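ORF10 (Moritella marina, PDB 6RIW) forms the ketosynthase and chain length factor didomain of a polyunsaturated fatty acid synthase subunit, which probably condenses acyl chains during fatty acid biosynthesis. Local coordinates at residues C115-G120 and M217-A222. Residues are numbered along the deposited sequence; the frame is centred on the assembly and turned at random.
Sequences CGVILG and MMLAGA
The sulfur of Met218 rests over the backbone of Gly116, close to both its N and CA, where two parallel strands of the ketosynthase, a domain of the thiolase fold, run side by side. Strands 115-120 and 217-222 are inner strands of its N-terminal half: 189-193 pairs with the far edge of the first, and 259-270, antiparallel, with that of the second. Five hydrogen bonds join them in the staggered ladder of parallel pairing, Gly116 N to Met217 O and Leu219 N to Gly116 O at one end, Gly120 N to Gly221 O at the other; the Leu219 bond, 2.8 Å from N to O, is almost straight at 174°.

Packing is tightest on the face of Met218 and Ile118, against helix 198-211. Bends at chi2 and chi3 fold the Met218 chain back across the neighbouring strand, so that SD sits 3.5 Å from Gly116 CA, over a residue that has no side chain. Its methyl CE then reaches on to Ile118 CG1, 3.8 Å away.

Toward the glycine-rich end at Gly120 and Gly221 the same face thins to one small methyl, Ala222 CB at 3.5 Å from Gly120 O. The face of Cys115, Val117 and Leu219 is equally buried, with no solvent side, but its side chains meet one another at about 3.8 Å. There Val117 CG2 touches Leu219 CB, and Cys115 SG, swung anti to its own N (chi1 -174°), comes within 3.8 Å of Met217 CG.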
loop_
_atom_site.group_PDB
_atom_site.type_symbol
_atom_site.label_atom_id
_atom_site.label_comp_id
_atom_site.label_asym_id
_atom_site.label_seq_id
_atom_site.Cartn_x
_atom_site.Cartn_y
_atom_site.Cartn_z
ATOM N N CYS A 115 -12.434 -0.323 18.885
ATOM C CA CYS A 115 -12.221 -1.207 17.744
ATOM C C CYS A 115 -11.329 -0.506 16.724
ATOM O O CYS A 115 -11.557 0.666 16.401
ATOM C CB CYS A 115 -13.551 -1.581 17.090
ATOM S SG CYS A 115 -13.465 -2.815 15.759
ATOM N N GLY A 116 -10.311 -1.212 16.232
ATOM C CA GLY A 116 -9.456 -0.713 15.177
ATOM C C GLY A 116 -9.683 -1.491 13.888
ATOM O O GLY A 116 -10.523 -2.389 13.819
ATOM N N VAL A 117 -8.926 -1.121 12.851
ATOM C CA VAL A 117 -9.029 -1.828 11.567
ATOM C C VAL A 117 -7.668 -1.829 10.877
ATOM O O VAL A 117 -6.993 -0.801 10.824
ATOM C CB VAL A 117 -10.122 -1.236 10.651
ATOM C CG1 VAL A 117 -9.979 0.291 10.497
ATOM C CG2 VAL A 117 -10.127 -1.953 9.284
ATOM N N ILE A 118 -7.252 -2.996 10.373
ATOM C CA ILE A 118 -6.052 -3.126 9.543
ATOM C C ILE A 118 -6.469 -3.706 8.196
ATOM O O ILE A 118 -7.091 -4.773 8.138
ATOM C CB ILE A 118 -4.968 -3.994 10.220
ATOM C CG1 ILE A 118 -4.539 -3.349 11.543
ATOM C CG2 ILE A 118 -3.759 -4.144 9.301
ATOM C CD1 ILE A 118 -3.599 -4.229 12.386
ATOM N N LEU A 119 -6.114 -3.018 7.106
ATOM C CA LEU A 119 -6.649 -3.327 5.782
ATOM C C LEU A 119 -5.505 -3.623 4.822
ATOM O O LEU A 119 -4.679 -2.746 4.575
ATOM C CB LEU A 119 -7.472 -2.143 5.251
ATOM C CG LEU A 119 -8.060 -2.276 3.844
ATOM C CD1 LEU A 119 -9.220 -3.258 3.885
ATOM C CD2 LEU A 119 -8.503 -0.890 3.320
ATOM N N GLY A 120 -5.465 -4.833 4.262
ATOM C CA GLY A 120 -4.543 -5.084 3.157
ATOM C C GLY A 120 -5.038 -4.401 1.886
ATOM O O GLY A 120 -6.235 -4.400 1.585
ATOM N N MET A 217 -11.445 -4.867 20.181
ATOM C CA MET A 217 -11.993 -5.518 19.009
ATOM C C MET A 217 -11.166 -5.029 17.831
ATOM O O MET A 217 -10.651 -3.903 17.855
ATOM C CB MET A 217 -13.484 -5.172 18.833
ATOM C CG MET A 217 -14.219 -5.941 17.741
ATOM S SD MET A 217 -15.995 -5.528 17.704
ATOM C CE MET A 217 -16.123 -4.340 19.049
ATOM N N MET A 218 -11.000 -5.886 16.823
ATOM C CA MET A 218 -10.312 -5.466 15.607
ATOM C C MET A 218 -11.057 -5.955 14.372
ATOM O O MET A 218 -11.515 -7.102 14.324
ATOM C CB MET A 218 -8.862 -5.991 15.548
ATOM C CG MET A 218 -7.886 -5.304 16.498
ATOM S SD MET A 218 -7.629 -3.553 16.154
ATOM C CE MET A 218 -6.785 -3.632 14.545
ATOM N N LEU A 219 -11.148 -5.087 13.364
ATOM C CA LEU A 219 -11.475 -5.497 12.000
ATOM C C LEU A 219 -10.179 -5.800 11.256
ATOM O O LEU A 219 -9.205 -5.039 11.344
ATOM C CB LEU A 219 -12.243 -4.394 11.267
ATOM C CG LEU A 219 -13.705 -4.138 11.633
ATOM C CD1 LEU A 219 -14.212 -2.929 10.875
ATOM C CD2 LEU A 219 -14.551 -5.333 11.296
ATOM N N ALA A 220 -10.146 -6.924 10.559
ATOM C CA ALA A 220 -8.991 -7.251 9.740
ATOM C C ALA A 220 -9.485 -7.786 8.405
ATOM O O ALA A 220 -10.346 -8.668 8.354
ATOM C CB ALA A 220 -8.067 -8.276 10.416
ATOM N N GLY A 221 -8.919 -7.277 7.330
ATOM C CA GLY A 221 -9.411 -7.655 6.029
ATOM C C GLY A 221 -8.510 -7.101 4.956
ATOM O O GLY A 221 -7.390 -6.669 5.237
ATOM N N ALA A 222 -9.014 -7.123 3.722
ATOM C CA ALA A 222 -8.233 -6.657 2.582
ATOM C C ALA A 222 -9.161 -6.367 1.413
ATOM O O ALA A 222 -10.297 -6.842 1.363
ATOM C CB ALA A 222 -7.170 -7.677 2.165
#